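Local atomic coordinates of dachshund homolog 1 (Homo sapiens, PDB entry 1L8R), a protein that regulates transcription during organogenesis with SIX and EYA partners, its DACHbox-N domain, the part in this crystal, carrying a DNA-binding motif similar to the winged helix. Residues A15-F20 against L30-D35; D11-K16 against T93-C98; T47-L52 against R82-S87. All blocks are in the same frame, centred on the assembly; numbering follows the deposited sequence.

Overall arrangement
All three contacts join helices to one antiparallel sheet in a small single-chain domain. Contacts 1 and 2 share A15 and K16 of strand 15-22 and have centres about 9 Å apart; the centre of contact 3 lies about 12 Å and 13 Å from theirs. Along the chain contact 1 closes before contact 3 opens, and contact 3 is nested inside the loop that contact 2 closes. L12 packs on A33 between contacts 1 and 2, F34 on V48 between 1 and 3, and L94 on V48 and L52 between 2 and 3. Helices 30-37, 45-54 and 88-99 thus pack with the sheet, building the compact DACHbox-N domain whose DNA-binding motif resembles that of forkhead/winged-helix proteins.

Contact 1 of 3, residues A15-F20 against L30-D35; sequences AKVASF and LPQAFD
Q32 reaches from helix 30-37 to strand 15-22 and makes the polar part of the contact with a single bond. Its OE1 accepts from the backbone N of A18 at 2.8 Å, and the N-H points almost straight at the oxygen (172°). The donor meets the oxygen at a bend and is tilted 26° from the carbonyl plane. The reach comes from the side chain's shape: CG is anti to the backbone N and the chain continues extended, carrying the amide from the helix to the strand backbone.

The packing gathers round the same amide. V17 CA lies 3.4 Å from Q32 OE1, while V17 CB stands 3.5 Å from that oxygen. A18 CB comes within 3.6 Å of OE1, so carbon from two successive residues borders the bonded atom. V17 also packs on V10 and L12 of the neighbouring strand, and A18 on L70 of helix 64-73. With an alanine here in place of Q32, the A18 N-H is likely to lose its side-chain acceptor and a gap to open beside V17.

Strand and helix run nearly antiparallel, their short axes at 166° and 8.1 Å apart at closest approach. V17 and A18 are buried, whereas Q32 is partly exposed. The chemistry is therefore that of a polar side chain spanning a helix-sheet interface, its amide oxygen fixed by a main-chain N-H and its flank lined by aliphatic carbon.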
# COMPACT_ATOMS: atom_id res chain seq x y z
N ALA A 15 -4.65 12.68 -1.26
CA ALA A 15 -5.74 11.75 -1.06
C ALA A 15 -5.63 11.09 0.31
O ALA A 15 -4.59 11.17 0.97
CB ALA A 15 -5.74 10.69 -2.15
N LYS A 16 -6.72 10.46 0.73
CA LYS A 16 -6.75 9.76 2.01
C LYS A 16 -6.56 8.27 1.74
O LYS A 16 -7.22 7.71 0.87
CB LYS A 16 -8.09 10.00 2.71
CG LYS A 16 -8.20 11.36 3.40
CD LYS A 16 -7.42 11.37 4.70
CE LYS A 16 -7.41 12.74 5.35
NZ LYS A 16 -6.63 13.73 4.56
N VAL A 17 -5.65 7.65 2.48
CA VAL A 17 -5.40 6.22 2.33
C VAL A 17 -5.26 5.57 3.71
O VAL A 17 -4.91 6.23 4.69
CB VAL A 17 -4.11 5.95 1.52
CG1 VAL A 17 -4.25 6.53 0.11
CG2 VAL A 17 -2.90 6.53 2.23
N ALA A 18 -5.54 4.28 3.76
CA ALA A 18 -5.45 3.53 5.00
C ALA A 18 -4.00 3.23 5.34
O ALA A 18 -3.17 3.01 4.45
CB ALA A 18 -6.24 2.24 4.88
N SER A 19 -3.70 3.23 6.63
CA SER A 19 -2.34 3.01 7.09
C SER A 19 -2.30 2.22 8.39
O SER A 19 -3.27 2.23 9.15
CB SER A 19 -1.66 4.36 7.30
OG SER A 19 -0.47 4.24 8.07
N PHE A 20 -1.18 1.55 8.62
CA PHE A 20 -0.92 0.82 9.86
C PHE A 20 0.54 1.12 10.17
O PHE A 20 1.36 1.23 9.26
CB PHE A 20 -1.06 -0.70 9.70
CG PHE A 20 -2.47 -1.17 9.55
CD1 PHE A 20 -3.34 -1.19 10.63
CD2 PHE A 20 -2.95 -1.54 8.30
CE1 PHE A 20 -4.67 -1.57 10.48
CE2 PHE A 20 -4.28 -1.93 8.13
CZ PHE A 20 -5.15 -1.95 9.21
N LEU A 30 -0.82 -0.54 -0.13
CA LEU A 30 -0.29 -0.50 -1.49
C LEU A 30 -1.33 -0.58 -2.61
O LEU A 30 -1.32 0.26 -3.52
CB LEU A 30 0.76 -1.60 -1.68
CG LEU A 30 1.39 -1.71 -3.08
CD1 LEU A 30 1.99 -0.37 -3.48
CD2 LEU A 30 2.45 -2.80 -3.07
N PRO A 31 -2.23 -1.58 -2.58
CA PRO A 31 -3.24 -1.67 -3.64
C PRO A 31 -4.09 -0.42 -3.74
O PRO A 31 -4.47 -0.00 -4.85
CB PRO A 31 -4.05 -2.90 -3.24
CG PRO A 31 -3.06 -3.74 -2.53
CD PRO A 31 -2.32 -2.74 -1.67
N GLN A 32 -4.40 0.18 -2.60
CA GLN A 32 -5.22 1.39 -2.58
C GLN A 32 -4.46 2.55 -3.23
O GLN A 32 -5.03 3.26 -4.06
CB GLN A 32 -5.60 1.76 -1.14
CG GLN A 32 -6.43 3.04 -1.03
CD GLN A 32 -6.89 3.29 0.40
OE1 GLN A 32 -6.14 3.08 1.34
NE2 GLN A 32 -8.12 3.76 0.55
N ALA A 33 -3.20 2.72 -2.86
CA ALA A 33 -2.38 3.79 -3.43
C ALA A 33 -2.23 3.56 -4.93
O ALA A 33 -2.22 4.50 -5.72
CB ALA A 33 -1.01 3.83 -2.75
N PHE A 34 -2.09 2.29 -5.31
CA PHE A 34 -1.96 1.92 -6.71
C PHE A 34 -3.20 2.37 -7.49
O PHE A 34 -3.09 3.06 -8.51
CB PHE A 34 -1.80 0.41 -6.84
CG PHE A 34 -1.94 -0.11 -8.25
CD1 PHE A 34 -0.92 0.07 -9.17
CD2 PHE A 34 -3.10 -0.76 -8.65
CE1 PHE A 34 -1.05 -0.39 -10.48
CE2 PHE A 34 -3.24 -1.22 -9.95
CZ PHE A 34 -2.22 -1.04 -10.87
N ASP A 35 -4.39 2.01 -6.99
CA ASP A 35 -5.63 2.37 -7.67
C ASP A 35 -5.81 3.87 -7.80
O ASP A 35 -6.41 4.35 -8.76
CB ASP A 35 -6.86 1.82 -6.93
CG ASP A 35 -6.84 0.31 -6.81
OD1 ASP A 35 -6.32 -0.36 -7.73
OD2 ASP A 35 -7.38 -0.19 -5.81

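Contact 2 of 3, residues D11-K16 against T93-C98; sequences DLRGAK and TLYNDC
R13 of the beta hairpin joining strands 8-12 and 15-22 lays its guanidinium over the ring of Y95 on helix 88-99, tying the hairpin tip to the helix at the domain surface. The connection is a type I' turn from L12 to A15, closed by reciprocal backbone hydrogen bonds between those two residues. G14 N also donates to D11 OD2 at 3.2 Å, giving an Asx motif; the donor meets the syn side of the carboxylate but lies out of its plane.

The contact itself is a stacked cation-pi pair. R13 CZ is 3.8 Å from the centroid of the Y95 ring and 16° off the ring normal, with the two planes inclined by only 25°. The overlap is displaced toward the phenol end: R13 NH2 approaches Y95 CZ to 3.3 Å and CE1 to 3.4 Å, while R13 NH1 lies nearer the CD1-CE1 side. CG of Y95 is anti to the backbone N (chi1 -177°), extending the ring out from the helix toward the turn. The R13 chain bends at chi3, turning its flat end onto the ring face.

E92, one turn before Y95 on the same helix, forms a salt bridge with R13 NH1, while the Y95 side chain also packs on L38 and L41. The guanidinium thus has both a carboxylate and an aromatic face as partners on helix 88-99. Their combined pull would be expected to favour the flat orientation of R13, with E92 balancing its charge and the Y95 ring offering it a polarisable surface.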
# COMPACT_ATOMS: atom_id res chain seq x y z
N ASP A 11 -2.72 11.24 4.69
CA ASP A 11 -2.69 11.87 3.38
C ASP A 11 -1.58 11.32 2.51
O ASP A 11 -0.46 11.10 2.96
CB ASP A 11 -2.51 13.39 3.52
CG ASP A 11 -2.73 14.12 2.20
OD1 ASP A 11 -3.90 14.29 1.80
OD2 ASP A 11 -1.73 14.52 1.56
N LEU A 12 -1.90 11.09 1.24
CA LEU A 12 -0.94 10.62 0.27
C LEU A 12 -1.23 11.35 -1.02
O LEU A 12 -2.25 11.11 -1.67
CB LEU A 12 -1.08 9.11 0.04
CG LEU A 12 -0.07 8.55 -0.98
CD1 LEU A 12 1.35 8.91 -0.53
CD2 LEU A 12 -0.21 7.04 -1.10
N ARG A 13 -0.34 12.27 -1.38
CA ARG A 13 -0.50 13.04 -2.60
C ARG A 13 -1.89 13.67 -2.69
O ARG A 13 -2.53 13.64 -3.74
CB ARG A 13 -0.25 12.14 -3.82
CG ARG A 13 1.09 11.41 -3.80
CD ARG A 13 1.24 10.48 -5.00
NE ARG A 13 1.30 11.21 -6.27
CZ ARG A 13 2.39 11.81 -6.75
NH1 ARG A 13 3.53 11.77 -6.07
NH2 ARG A 13 2.34 12.45 -7.90
N GLY A 14 -2.37 14.22 -1.58
CA GLY A 14 -3.67 14.87 -1.57
C GLY A 14 -4.87 13.98 -1.36
O GLY A 14 -6.00 14.46 -1.30
N ALA A 15 -4.65 12.68 -1.26
CA ALA A 15 -5.74 11.75 -1.06
C ALA A 15 -5.63 11.09 0.31
O ALA A 15 -4.59 11.17 0.97
CB ALA A 15 -5.74 10.69 -2.15
N LYS A 16 -6.72 10.46 0.73
CA LYS A 16 -6.75 9.76 2.01
C LYS A 16 -6.56 8.27 1.74
O LYS A 16 -7.22 7.71 0.87
CB LYS A 16 -8.09 10.00 2.71
CG LYS A 16 -8.20 11.36 3.40
CD LYS A 16 -7.42 11.37 4.70
CE LYS A 16 -7.41 12.74 5.35
NZ LYS A 16 -6.63 13.73 4.56
N THR A 93 9.07 6.45 -4.21
CA THR A 93 10.19 5.90 -4.98
C THR A 93 9.59 5.04 -6.09
O THR A 93 10.03 5.09 -7.24
CB THR A 93 11.10 5.03 -4.09
OG1 THR A 93 11.71 5.84 -3.08
CG2 THR A 93 12.20 4.38 -4.92
N LEU A 94 8.59 4.24 -5.73
CA LEU A 94 7.93 3.39 -6.71
C LEU A 94 7.24 4.26 -7.75
O LEU A 94 7.36 4.03 -8.95
CB LEU A 94 6.88 2.50 -6.02
CG LEU A 94 5.90 1.81 -6.97
CD1 LEU A 94 6.64 0.77 -7.80
CD2 LEU A 94 4.78 1.17 -6.17
N TYR A 95 6.52 5.28 -7.28
CA TYR A 95 5.81 6.17 -8.18
C TYR A 95 6.77 6.85 -9.15
O TYR A 95 6.50 6.92 -10.35
CB TYR A 95 5.03 7.22 -7.37
CG TYR A 95 4.21 8.15 -8.23
CD1 TYR A 95 4.79 9.29 -8.79
CD2 TYR A 95 2.88 7.87 -8.52
CE1 TYR A 95 4.06 10.12 -9.63
CE2 TYR A 95 2.13 8.70 -9.36
CZ TYR A 95 2.73 9.83 -9.91
OH TYR A 95 2.01 10.65 -10.74
N ASN A 96 7.89 7.35 -8.64
CA ASN A 96 8.87 8.01 -9.50
C ASN A 96 9.40 7.04 -10.55
O ASN A 96 9.59 7.40 -11.71
CB ASN A 96 10.02 8.57 -8.66
CG ASN A 96 9.56 9.60 -7.65
OD1 ASN A 96 8.51 10.23 -7.83
ND2 ASN A 96 10.35 9.81 -6.60
N ASP A 97 9.63 5.79 -10.14
CA ASP A 97 10.15 4.78 -11.05
C ASP A 97 9.16 4.38 -12.15
O ASP A 97 9.57 3.95 -13.23
CB ASP A 97 10.56 3.54 -10.25
CG ASP A 97 11.25 2.50 -11.10
OD1 ASP A 97 12.24 2.85 -11.79
OD2 ASP A 97 10.82 1.33 -11.08
N CYS A 98 7.87 4.54 -11.88
CA CYS A 98 6.83 4.20 -12.84
C CYS A 98 6.50 5.33 -13.80
O CYS A 98 5.97 5.10 -14.89
CB CYS A 98 5.54 3.81 -12.12
SG CYS A 98 5.63 2.30 -11.16

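Contact 3 of 3, residues T47-L52 against R82-S87; sequences TVYTKL and RCKLIS
Y49 and K84 meet at the surface: K84 runs past the hydroxyl end of Y49, its CD against OH and CZ, and brings NZ over one ring face. K84 NZ stands 4.1 Å from the ring centroid and 20° off the normal, a cation-pi contact over the face. It is offset toward the rim, 3.9 Å from both CE1 and CZ of Y49. Closer to the backbone, K84 CD touches Y49 OH at 3.6 Å and the ring carbon CZ at 3.8 Å, so methylene packing accompanies the charge contact.

A water bridges the same two residues beside the ring. It lies at the ring edge, in its plane, 2.7 Å from Y49 OH to which it is hydrogen-bonded, and accepts a weak hydrogen bond from the backbone N of K84 at 3.1 Å. The hydroxyl thus has an indirect, weak link to the strand backbone through the water, while the ring face receives the ammonium group.

Torsions and second-shell packing set up this meeting. K84 is extended beyond CG, with chi2, chi3 and chi4 all near 180°, which takes NZ from the strand out over the ring. The Y49 side chain packs on L30 of helix 30-37, and the backbone of L30 is hydrogen-bonded to that of K84, so one residue adjoins both partners. I86, on the same strand as K84, also packs on L30.

Strand 84-87 lies between strands 25-29 and 60-61 in the antiparallel sheet, and S87 N-caps the helix that follows it. The contact thus joins helix 45-54 to an inner sheet strand, a helix-on-sheet packing within the winged-helix-like fold of the DACHbox-N domain.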
# COMPACT_ATOMS: atom_id res chain seq x y z
N THR A 47 3.20 -5.70 -12.15
CA THR A 47 4.35 -4.92 -12.59
C THR A 47 4.92 -4.17 -11.39
O THR A 47 6.13 -4.02 -11.27
CB THR A 47 3.95 -3.90 -13.67
OG1 THR A 47 3.32 -4.59 -14.76
CG2 THR A 47 5.17 -3.15 -14.19
N VAL A 48 4.03 -3.71 -10.51
CA VAL A 48 4.46 -3.00 -9.31
C VAL A 48 5.39 -3.90 -8.51
O VAL A 48 6.48 -3.49 -8.13
CB VAL A 48 3.25 -2.61 -8.41
CG1 VAL A 48 3.75 -2.12 -7.06
CG2 VAL A 48 2.42 -1.53 -9.08
N TYR A 49 4.96 -5.14 -8.27
CA TYR A 49 5.78 -6.09 -7.52
C TYR A 49 7.13 -6.29 -8.21
O TYR A 49 8.17 -6.40 -7.55
CB TYR A 49 5.06 -7.43 -7.38
CG TYR A 49 3.86 -7.41 -6.45
CD1 TYR A 49 3.00 -8.50 -6.37
CD2 TYR A 49 3.60 -6.31 -5.62
CE1 TYR A 49 1.91 -8.51 -5.49
CE2 TYR A 49 2.51 -6.30 -4.74
CZ TYR A 49 1.67 -7.41 -4.69
OH TYR A 49 0.61 -7.42 -3.82
N THR A 50 7.12 -6.35 -9.54
CA THR A 50 8.36 -6.52 -10.30
C THR A 50 9.29 -5.33 -10.06
O THR A 50 10.48 -5.51 -9.78
CB THR A 50 8.08 -6.64 -11.81
OG1 THR A 50 7.19 -7.73 -12.05
CG2 THR A 50 9.38 -6.87 -12.57
N LYS A 51 8.75 -4.13 -10.17
CA LYS A 51 9.55 -2.93 -9.96
C LYS A 51 10.04 -2.83 -8.52
O LYS A 51 11.20 -2.48 -8.27
CB LYS A 51 8.74 -1.69 -10.32
CG LYS A 51 8.36 -1.61 -11.79
CD LYS A 51 7.59 -0.33 -12.08
CE LYS A 51 7.27 -0.21 -13.56
NZ LYS A 51 8.51 -0.20 -14.39
N LEU A 52 9.15 -3.13 -7.58
CA LEU A 52 9.50 -3.08 -6.16
C LEU A 52 10.70 -3.99 -5.88
O LEU A 52 11.61 -3.62 -5.13
CB LEU A 52 8.29 -3.50 -5.32
CG LEU A 52 7.71 -2.56 -4.27
CD1 LEU A 52 7.83 -1.09 -4.68
CD2 LEU A 52 6.26 -2.94 -4.05
N ARG A 82 -5.52 -11.02 0.49
CA ARG A 82 -4.11 -10.72 0.76
C ARG A 82 -3.85 -9.25 0.46
O ARG A 82 -4.44 -8.68 -0.46
CB ARG A 82 -3.18 -11.56 -0.12
CG ARG A 82 -3.42 -13.06 -0.08
CD ARG A 82 -2.39 -13.78 -0.95
NE ARG A 82 -2.35 -13.25 -2.32
CZ ARG A 82 -3.35 -13.35 -3.20
NH1 ARG A 82 -4.48 -13.95 -2.87
NH2 ARG A 82 -3.21 -12.83 -4.41
N CYS A 83 -2.95 -8.63 1.23
CA CYS A 83 -2.63 -7.22 1.00
C CYS A 83 -1.25 -6.88 1.52
O CYS A 83 -0.80 -7.43 2.52
CB CYS A 83 -3.65 -6.31 1.68
SG CYS A 83 -3.52 -4.59 1.14
N LYS A 84 -0.58 -5.96 0.83
CA LYS A 84 0.75 -5.52 1.23
C LYS A 84 0.77 -4.04 1.56
O LYS A 84 -0.06 -3.26 1.08
CB LYS A 84 1.76 -5.85 0.14
CG LYS A 84 2.06 -7.35 0.08
CD LYS A 84 2.91 -7.72 -1.10
CE LYS A 84 3.22 -9.21 -1.08
NZ LYS A 84 3.90 -9.65 -2.34
N LEU A 85 1.73 -3.66 2.40
CA LEU A 85 1.89 -2.29 2.86
C LEU A 85 3.31 -1.79 2.62
O LEU A 85 4.27 -2.55 2.76
CB LEU A 85 1.63 -2.23 4.37
CG LEU A 85 0.35 -2.81 4.97
CD1 LEU A 85 0.42 -2.72 6.50
CD2 LEU A 85 -0.87 -2.05 4.45
N ILE A 86 3.46 -0.52 2.25
CA ILE A 86 4.80 0.04 2.10
C ILE A 86 4.78 1.48 2.60
O ILE A 86 3.73 2.10 2.67
CB ILE A 86 5.33 -0.00 0.63
CG1 ILE A 86 4.42 0.77 -0.31
CG2 ILE A 86 5.53 -1.46 0.20
CD1 ILE A 86 5.07 1.00 -1.69
N SER A 87 5.95 2.00 2.97
CA SER A 87 6.02 3.37 3.49
C SER A 87 5.70 4.39 2.41
O SER A 87 5.81 4.12 1.21
CB SER A 87 7.42 3.63 4.06
OG SER A 87 8.42 3.60 3.05
O HOH W 1 -1.11 -6.18 -2.18